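Local coordinates for protein putative pectin lyase (Geobacillus virus E2, PDB 7CHU) that forms the trimeric tailspike of a deep-sea thermophilic bacteriophage and probably acts on host surface polysaccharide during cell invasion, at residues F117-I130 against T145-E159. Sequence-based numbering, arbitrary orientation.
Sequences FPTGTYKVTSKITI and TCIKSTITNGNPVFE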
ATOM      1  N   PHE A 117     -14.079  -6.314  24.944  1.00 15.25           N
ATOM      2  CA  PHE A 117     -15.128  -7.339  24.854  1.00 15.22           C
ATOM      3  C   PHE A 117     -14.440  -8.696  24.747  1.00 13.60           C
ATOM      4  O   PHE A 117     -13.905  -9.018  23.670  1.00 16.33           O
ATOM      5  CB  PHE A 117     -16.031  -7.132  23.618  1.00 12.44           C
ATOM      6  CG  PHE A 117     -16.830  -5.857  23.603  1.00 12.33           C
ATOM      7  CD1 PHE A 117     -16.212  -4.622  23.479  1.00 12.96           C
ATOM      8  CD2 PHE A 117     -18.211  -5.905  23.626  1.00 12.28           C
ATOM      9  CE1 PHE A 117     -16.961  -3.458  23.454  1.00 11.95           C
ATOM     10  CE2 PHE A 117     -18.982  -4.742  23.599  1.00 11.55           C
ATOM     11  CZ  PHE A 117     -18.354  -3.515  23.515  1.00 12.01           C
ATOM     12  N   PRO A 118     -14.441  -9.530  25.786  1.00 14.58           N
ATOM     13  CA  PRO A 118     -13.797 -10.848  25.685  1.00 16.42           C
ATOM     14  C   PRO A 118     -14.543 -11.737  24.705  1.00 18.61           C
ATOM     15  O   PRO A 118     -15.677 -11.457  24.300  1.00 16.65           O
ATOM     16  CB  PRO A 118     -13.883 -11.424  27.113  1.00 19.57           C
ATOM     17  CG  PRO A 118     -14.218 -10.237  28.007  1.00 18.28           C
ATOM     18  CD  PRO A 118     -15.003  -9.293  27.134  1.00 15.68           C
ATOM     19  N   THR A 119     -13.861 -12.813  24.311  1.00 14.30           N
ATOM     20  CA  THR A 119     -14.449 -13.834  23.450  1.00 14.98           C
ATOM     21  C   THR A 119     -15.891 -14.118  23.843  1.00 17.20           C
ATOM     22  O   THR A 119     -16.197 -14.290  25.028  1.00 15.55           O
ATOM     23  CB  THR A 119     -13.623 -15.111  23.538  1.00 17.57           C
ATOM     24  OG1 THR A 119     -12.327 -14.857  22.980  1.00 19.67           O
ATOM     25  CG2 THR A 119     -14.302 -16.244  22.761  1.00 18.61           C
ATOM     26  N   GLY A 120     -16.785 -14.095  22.868  1.00 13.65           N
ATOM     27  CA  GLY A 120     -18.180 -14.349  23.168  1.00 16.64           C
ATOM     28  C   GLY A 120     -19.112 -13.827  22.095  1.00 18.57           C
ATOM     29  O   GLY A 120     -18.714 -13.148  21.153  1.00 13.76           O
ATOM     30  N   THR A 121     -20.386 -14.162  22.281  1.00 17.01           N
ATOM     31  CA  THR A 121     -21.484 -13.740  21.427  1.00 16.47           C
ATOM     32  C   THR A 121     -22.361 -12.818  22.265  1.00 17.61           C
ATOM     33  O   THR A 121     -22.893 -13.247  23.289  1.00 16.77           O
ATOM     34  CB  THR A 121     -22.270 -14.969  20.962  1.00 18.19           C
ATOM     35  OG1 THR A 121     -21.413 -15.814  20.188  1.00 31.36           O
ATOM     36  CG2 THR A 121     -23.471 -14.578  20.133  1.00 22.56           C
ATOM     37  N   TYR A 122     -22.499 -11.562  21.844  1.00 15.38           N
ATOM     38  CA  TYR A 122     -23.185 -10.538  22.625  1.00 15.91           C
ATOM     39  C   TYR A 122     -24.498 -10.165  21.933  1.00 16.90           C
ATOM     40  O   TYR A 122     -24.493  -9.467  20.916  1.00 15.23           O
ATOM     41  CB  TYR A 122     -22.289  -9.316  22.803  1.00 15.56           C
ATOM     42  CG  TYR A 122     -21.040  -9.608  23.607  1.00 14.48           C
ATOM     43  CD1 TYR A 122     -19.927 -10.181  23.004  1.00 15.49           C
ATOM     44  CD2 TYR A 122     -20.991  -9.332  24.967  1.00 15.33           C
ATOM     45  CE1 TYR A 122     -18.793 -10.460  23.730  1.00 14.67           C
ATOM     46  CE2 TYR A 122     -19.839  -9.609  25.727  1.00 14.26           C
ATOM     47  CZ  TYR A 122     -18.743 -10.168  25.080  1.00 15.42           C
ATOM     48  OH  TYR A 122     -17.598 -10.459  25.769  1.00 14.72           O
ATOM     49  N   LYS A 123     -25.615 -10.642  22.479  1.00 14.73           N
ATOM     50  CA  LYS A 123     -26.917 -10.268  21.936  1.00 20.82           C
ATOM     51  C   LYS A 123     -27.202  -8.808  22.261  1.00 18.76           C
ATOM     52  O   LYS A 123     -27.176  -8.413  23.428  1.00 17.05           O
ATOM     53  CB  LYS A 123     -28.017 -11.156  22.506  1.00 19.03           C
ATOM     54  CG  LYS A 123     -29.375 -10.820  21.919  1.00 22.70           C
ATOM     55  CD  LYS A 123     -30.349 -11.961  22.100  1.00 29.27           C
ATOM     56  CE  LYS A 123     -31.185 -11.746  23.327  1.00 29.99           C
ATOM     57  NZ  LYS A 123     -32.336 -12.705  23.381  1.00 43.98           N
ATOM     58  N   VAL A 124     -27.463  -8.001  21.235  1.00 18.96           N
ATOM     59  CA  VAL A 124     -27.735  -6.575  21.398  1.00 16.42           C
ATOM     60  C   VAL A 124     -29.081  -6.278  20.754  1.00 19.52           C
ATOM     61  O   VAL A 124     -29.298  -6.619  19.585  1.00 15.36           O
ATOM     62  CB  VAL A 124     -26.624  -5.708  20.776  1.00 15.14           C
ATOM     63  CG1 VAL A 124     -27.097  -4.252  20.664  1.00 15.04           C
ATOM     64  CG2 VAL A 124     -25.358  -5.788  21.620  1.00 18.28           C
ATOM     65  N   THR A 125     -29.981  -5.638  21.516  1.00 18.68           N
ATOM     66  CA  THR A 125     -31.370  -5.474  21.106  1.00 20.95           C
ATOM     67  C   THR A 125     -31.767  -4.030  20.848  1.00 20.44           C
ATOM     68  O   THR A 125     -32.889  -3.788  20.392  1.00 16.90           O
ATOM     69  CB  THR A 125     -32.326  -6.056  22.165  1.00 18.71           C
ATOM     70  OG1 THR A 125     -32.163  -5.347  23.401  1.00 19.19           O
ATOM     71  CG2 THR A 125     -32.032  -7.538  22.395  1.00 19.77           C
ATOM     72  N   SER A 126     -30.899  -3.071  21.135  1.00 17.61           N
ATOM     73  CA  SER A 126     -31.179  -1.693  20.795  1.00 18.22           C
ATOM     74  C   SER A 126     -29.853  -0.964  20.683  1.00 16.94           C
ATOM     75  O   SER A 126     -28.808  -1.453  21.123  1.00 16.27           O
ATOM     76  CB  SER A 126     -32.106  -1.015  21.815  1.00 25.91           C
ATOM     77  OG  SER A 126     -31.462  -0.795  23.051  1.00 22.65           O
ATOM     78  N   LYS A 127     -29.926   0.214  20.075  1.00 14.61           N
ATOM     79  CA  LYS A 127     -28.754   0.982  19.683  1.00 17.83           C
ATOM     80  C   LYS A 127     -27.852   1.242  20.884  1.00 19.12           C
ATOM     81  O   LYS A 127     -28.327   1.638  21.954  1.00 16.10           O
ATOM     82  CB  LYS A 127     -29.224   2.296  19.063  1.00 19.95           C
ATOM     83  CG  LYS A 127     -28.127   3.266  18.706  1.00 22.46           C
ATOM     84  CD  LYS A 127     -28.714   4.582  18.150  1.00 21.85           C
ATOM     85  CE  LYS A 127     -29.554   5.356  19.170  1.00 27.50           C
ATOM     86  NZ  LYS A 127     -29.856   6.735  18.658  1.00 22.35           N
ATOM     87  N   ILE A 128     -26.551   1.016  20.702  1.00 13.88           N
ATOM     88  CA  ILE A 128     -25.525   1.344  21.690  1.00 15.65           C
ATOM     89  C   ILE A 128     -24.775   2.575  21.207  1.00 16.83           C
ATOM     90  O   ILE A 128     -24.270   2.594  20.080  1.00 16.23           O
ATOM     91  CB  ILE A 128     -24.569   0.158  21.914  1.00 16.90           C
ATOM     92  CG1 ILE A 128     -25.311  -0.984  22.633  1.00 16.91           C
ATOM     93  CG2 ILE A 128     -23.344   0.602  22.728  1.00 14.45           C
ATOM     94  CD1 ILE A 128     -24.560  -2.303  22.607  1.00 19.49           C
ATOM     95  N   THR A 129     -24.666   3.587  22.060  1.00 15.78           N
ATOM     96  CA  THR A 129     -24.152   4.880  21.642  1.00 17.26           C
ATOM     97  C   THR A 129     -22.797   5.159  22.281  1.00 17.57           C
ATOM     98  O   THR A 129     -22.582   4.890  23.467  1.00 15.14           O
ATOM     99  CB  THR A 129     -25.148   5.998  21.991  1.00 20.64           C
ATOM    100  OG1 THR A 129     -25.327   6.057  23.414  1.00 26.96           O
ATOM    101  CG2 THR A 129     -26.505   5.743  21.328  1.00 16.35           C
ATOM    102  N   ILE A 130     -21.896   5.709  21.480  1.00 16.66           N
ATOM    103  CA  ILE A 130     -20.587   6.171  21.910  1.00 16.43           C
ATOM    104  C   ILE A 130     -20.564   7.667  21.603  1.00 21.33           C
ATOM    105  O   ILE A 130     -20.501   8.063  20.428  1.00 15.60           O
ATOM    106  CB  ILE A 130     -19.450   5.433  21.182  1.00 16.44           C
ATOM    107  CG1 ILE A 130     -19.503   3.928  21.461  1.00 17.95           C
ATOM    108  CG2 ILE A 130     -18.089   5.955  21.665  1.00 14.93           C
ATOM    109  CD1 ILE A 130     -20.412   3.119  20.566  1.00 13.87           C
ATOM    110  N   THR A 145     -15.055 -12.308  19.061  1.00 13.39           N
ATOM    111  CA  THR A 145     -15.984 -11.395  19.710  1.00 13.80           C
ATOM    112  C   THR A 145     -17.013 -11.004  18.654  1.00 15.38           C
ATOM    113  O   THR A 145     -16.665 -10.358  17.658  1.00 14.50           O
ATOM    114  CB  THR A 145     -15.282 -10.160  20.269  1.00 13.75           C
ATOM    115  OG1 THR A 145     -14.363 -10.552  21.294  1.00 14.40           O
ATOM    116  CG2 THR A 145     -16.326  -9.183  20.861  1.00 14.16           C
ATOM    117  N   CYS A 146     -18.268 -11.413  18.852  1.00 14.73           N
ATOM    118  CA  CYS A 146     -19.308 -11.171  17.856  1.00 16.06           C
ATOM    119  C   CYS A 146     -20.544 -10.551  18.505  1.00 16.23           C
ATOM    120  O   CYS A 146     -21.149 -11.148  19.403  1.00 16.62           O
ATOM    121  CB  CYS A 146     -19.670 -12.470  17.136  1.00 19.63           C
ATOM    122  SG  CYS A 146     -20.910 -12.236  15.793  1.00 27.62           S
ATOM    123  N   ILE A 147     -20.924  -9.365  18.042  1.00 15.46           N
ATOM    124  CA  ILE A 147     -22.156  -8.715  18.478  1.00 16.75           C
ATOM    125  C   ILE A 147     -23.280  -9.192  17.565  1.00 19.01           C
ATOM    126  O   ILE A 147     -23.188  -9.052  16.339  1.00 20.68           O
ATOM    127  CB  ILE A 147     -22.008  -7.187  18.435  1.00 18.77           C
ATOM    128  CG1 ILE A 147     -20.677  -6.718  19.073  1.00 18.60           C
ATOM    129  CG2 ILE A 147     -23.206  -6.513  19.069  1.00 19.57           C
ATOM    130  CD1 ILE A 147     -20.476  -7.056  20.549  1.00 17.26           C
ATOM    131  N   LYS A 148     -24.301  -9.824  18.141  1.00 18.06           N
ATOM    132  CA  LYS A 148     -25.436 -10.359  17.400  1.00 17.90           C
ATOM    133  C   LYS A 148     -26.636  -9.435  17.579  1.00 17.78           C
ATOM    134  O   LYS A 148     -27.227  -9.376  18.661  1.00 15.89           O
ATOM    135  CB  LYS A 148     -25.780 -11.773  17.860  1.00 19.04           C
ATOM    136  CG  LYS A 148     -24.645 -12.776  17.636  1.00 23.77           C
ATOM    137  CD  LYS A 148     -24.701 -13.476  16.306  1.00 25.75           C
ATOM    138  CE  LYS A 148     -23.701 -14.640  16.259  1.00 33.79           C
ATOM    139  NZ  LYS A 148     -23.655 -15.266  14.901  1.00 32.47           N
ATOM    140  N   SER A 149     -27.015  -8.735  16.522  1.00 18.73           N
ATOM    141  CA  SER A 149     -28.086  -7.743  16.620  1.00 17.94           C
ATOM    142  C   SER A 149     -29.448  -8.382  16.426  1.00 15.52           C
ATOM    143  O   SER A 149     -29.628  -9.231  15.549  1.00 17.73           O
ATOM    144  CB  SER A 149     -27.903  -6.654  15.563  1.00 17.60           C
ATOM    145  OG  SER A 149     -28.867  -5.620  15.719  1.00 18.64           O
ATOM    146  N   THR A 150     -30.429  -7.926  17.206  1.00 20.81           N
ATOM    147  CA  THR A 150     -31.833  -8.176  16.901  1.00 18.12           C
ATOM    148  C   THR A 150     -32.560  -6.886  16.565  1.00 20.57           C
ATOM    149  O   THR A 150     -33.795  -6.862  16.560  1.00 22.93           O
ATOM    150  CB  THR A 150     -32.554  -8.860  18.067  1.00 21.27           C
ATOM    151  OG1 THR A 150     -32.701  -7.918  19.137  1.00 21.99           O
ATOM    152  CG2 THR A 150     -31.773 -10.089  18.560  1.00 20.12           C
ATOM    153  N   ILE A 151     -31.822  -5.806  16.328  1.00 19.52           N
ATOM    154  CA  ILE A 151     -32.430  -4.519  16.015  1.00 21.53           C
ATOM    155  C   ILE A 151     -33.089  -4.579  14.640  1.00 22.55           C
ATOM    156  O   ILE A 151     -32.470  -4.995  13.650  1.00 16.44           O
ATOM    157  CB  ILE A 151     -31.370  -3.412  16.074  1.00 19.32           C
ATOM    158  CG1 ILE A 151     -30.777  -3.328  17.483  1.00 17.06           C
ATOM    159  CG2 ILE A 151     -31.930  -2.085  15.594  1.00 18.27           C
ATOM    160  CD1 ILE A 151     -29.653  -2.320  17.579  1.00 18.12           C
ATOM    161  N   THR A 152     -34.352  -4.165  14.571  1.00 17.74           N
ATOM    162  CA  THR A 152     -35.093  -4.174  13.312  1.00 22.11           C
ATOM    163  C   THR A 152     -35.666  -2.819  12.927  1.00 17.72           C
ATOM    164  O   THR A 152     -36.398  -2.741  11.931  1.00 19.73           O
ATOM    165  CB  THR A 152     -36.270  -5.168  13.364  1.00 26.01           C
ATOM    166  OG1 THR A 152     -37.176  -4.772  14.405  1.00 25.80           O
ATOM    167  CG2 THR A 152     -35.783  -6.597  13.603  1.00 22.61           C
ATOM    168  N   ASN A 153     -35.389  -1.760  13.683  1.00 16.78           N
ATOM    169  CA  ASN A 153     -36.003  -0.465  13.410  1.00 20.17           C
ATOM    170  C   ASN A 153     -35.098   0.445  12.597  1.00 20.72           C
ATOM    171  O   ASN A 153     -35.343   1.659  12.532  1.00 18.61           O
ATOM    172  CB  ASN A 153     -36.421   0.231  14.710  1.00 17.36           C
ATOM    173  CG  ASN A 153     -35.233   0.485  15.623  1.00 20.69           C
ATOM    174  OD1 ASN A 153     -34.080   0.297  15.227  1.00 16.80           O
ATOM    175  ND2 ASN A 153     -35.503   0.903  16.837  1.00 17.61           N
ATOM    176  N   GLY A 154     -34.072  -0.115  11.957  1.00 19.94           N
ATOM    177  CA  GLY A 154     -33.170   0.676  11.145  1.00 18.20           C
ATOM    178  C   GLY A 154     -32.076   1.390  11.913  1.00 21.82           C
ATOM    179  O   GLY A 154     -31.254   2.071  11.290  1.00 20.50           O
ATOM    180  N   ASN A 155     -32.029   1.256  13.238  1.00 19.20           N
ATOM    181  CA  ASN A 155     -30.982   1.893  14.023  1.00 19.65           C
ATOM    182  C   ASN A 155     -29.666   1.139  13.889  1.00 18.12           C
ATOM    183  O   ASN A 155     -29.649  -0.039  13.527  1.00 15.21           O
ATOM    184  CB  ASN A 155     -31.368   1.956  15.502  1.00 16.73           C
ATOM    185  CG  ASN A 155     -32.117   3.239  15.861  1.00 20.85           C
ATOM    186  OD1 ASN A 155     -32.173   4.183  15.072  1.00 20.13           O
ATOM    187  ND2 ASN A 155     -32.699   3.269  17.054  1.00 18.54           N
ATOM    188  N   PRO A 156     -28.550   1.796  14.197  1.00 18.27           N
ATOM    189  CA  PRO A 156     -27.261   1.094  14.208  1.00 17.90           C
ATOM    190  C   PRO A 156     -27.072   0.282  15.480  1.00 17.79           C
ATOM    191  O   PRO A 156     -27.702   0.541  16.505  1.00 17.52           O
ATOM    192  CB  PRO A 156     -26.236   2.228  14.120  1.00 14.18           C
ATOM    193  CG  PRO A 156     -26.950   3.446  14.629  1.00 17.72           C
ATOM    194  CD  PRO A 156     -28.393   3.263  14.261  1.00 16.30           C
ATOM    195  N   VAL A 157     -26.204  -0.733  15.383  1.00 15.14           N
ATOM    196  CA  VAL A 157     -25.791  -1.479  16.570  1.00 16.50           C
ATOM    197  C   VAL A 157     -24.902  -0.602  17.438  1.00 18.08           C
ATOM    198  O   VAL A 157     -25.153  -0.420  18.636  1.00 15.89           O
ATOM    199  CB  VAL A 157     -25.072  -2.783  16.172  1.00 16.25           C
ATOM    200  CG1 VAL A 157     -24.661  -3.556  17.409  1.00 17.58           C
ATOM    201  CG2 VAL A 157     -25.959  -3.650  15.330  1.00 19.15           C
ATOM    202  N   PHE A 158     -23.869  -0.009  16.832  1.00 14.82           N
ATOM    203  CA  PHE A 158     -23.008   0.968  17.490  1.00 16.90           C
ATOM    204  C   PHE A 158     -23.168   2.295  16.764  1.00 17.79           C
ATOM    205  O   PHE A 158     -22.829   2.392  15.581  1.00 13.87           O
ATOM    206  CB  PHE A 158     -21.535   0.546  17.448  1.00 15.15           C
ATOM    207  CG  PHE A 158     -21.207  -0.635  18.300  1.00 16.94           C
ATOM    208  CD1 PHE A 158     -21.515  -0.641  19.657  1.00 18.64           C
ATOM    209  CD2 PHE A 158     -20.552  -1.731  17.755  1.00 18.33           C
ATOM    210  CE1 PHE A 158     -21.186  -1.731  20.448  1.00 21.22           C
ATOM    211  CE2 PHE A 158     -20.219  -2.818  18.540  1.00 18.93           C
ATOM    212  CZ  PHE A 158     -20.538  -2.827  19.881  1.00 16.09           C
ATOM    213  N   GLU A 159     -23.603   3.327  17.493  1.00 13.74           N
ATOM    214  CA  GLU A 159     -23.684   4.688  16.980  1.00 15.17           C
ATOM    215  C   GLU A 159     -22.575   5.526  17.612  1.00 17.21           C
ATOM    216  O   GLU A 159     -22.588   5.762  18.829  1.00 17.17           O
ATOM    217  CB  GLU A 159     -25.065   5.303  17.272  1.00 14.78           C
ATOM    218  CG  GLU A 159     -25.278   6.664  16.587  1.00 16.65           C
ATOM    219  CD  GLU A 159     -26.562   7.416  17.042  1.00 22.88           C
ATOM    220  OE1 GLU A 159     -26.961   7.321  18.224  1.00 27.01           O
ATOM    221  OE2 GLU A 159     -27.166   8.132  16.214  1.00 27.43           O
TER
HETATM  222  O   HOH W   1     -34.673  -5.402  19.153  1.00 27.36           O
HETATM  223  O   HOH W   2     -32.807   0.855  18.871  1.00 10.56           O
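Gly120–Val124 and Thr145–Ser149 pair in parallel, the two chains then part round a corner of unequal length, and they pair again in parallel where Ile128 and Thr129 meet Phe158 and Glu159. The corner takes three residues in one chain, Thr125 to Lys127, and eight in the other, Thr150 to Val157, whose extra residues loop outward. Ile151 fills the bend: its CD1 lies 3.4 Å from Ser126 C, while Ile151 N is held by Ser149 OG in an ST turn. Two waters bridge the gap at the corner, one between Thr125 O and Thr150 O, the other joining Lys127 N to Asn155 ND2. Backbone bonds are regular on both arms, for example Val124 N to Lys148 O at 2.9 Å and Glu159 N to Ile128 O at 2.8 Å. These are successive coils of the right-handed parallel beta-helix of the pectate lyase-like family, stacked with the bend at matching places. Inside the beta-helix, between the two coils, Ile147 CG2 presses on Val124 CG2 at a tight 3.4 Å, and Ile147 CD1 reaches Tyr122 CB at 3.7 Å. Phe158, with CG beside its backbone N (chi1 -70°), turns its ring edge to Ile128, with Phe158 CD1 3.8 Å from Ile128 CG2. Thr145 OG1 donates to Phe117 O from above the carbonyl plane and also bonds Ala140 N, which ties down a buried hydroxyl. On the outer face, Thr121 CG2 lies against the Lys148 chain, which bends at chi2 (-91°) and ends in a salt bridge with Asp180; Thr121 and Lys148 also pack on Gly110 and Ser109 of the second subunit. The Lys127 chain runs past Pro156 and turns at chi3, and Lys127 NZ forms a salt bridge to Glu159 OE1 at 3.0 Å, 42° out of the carboxylate plane.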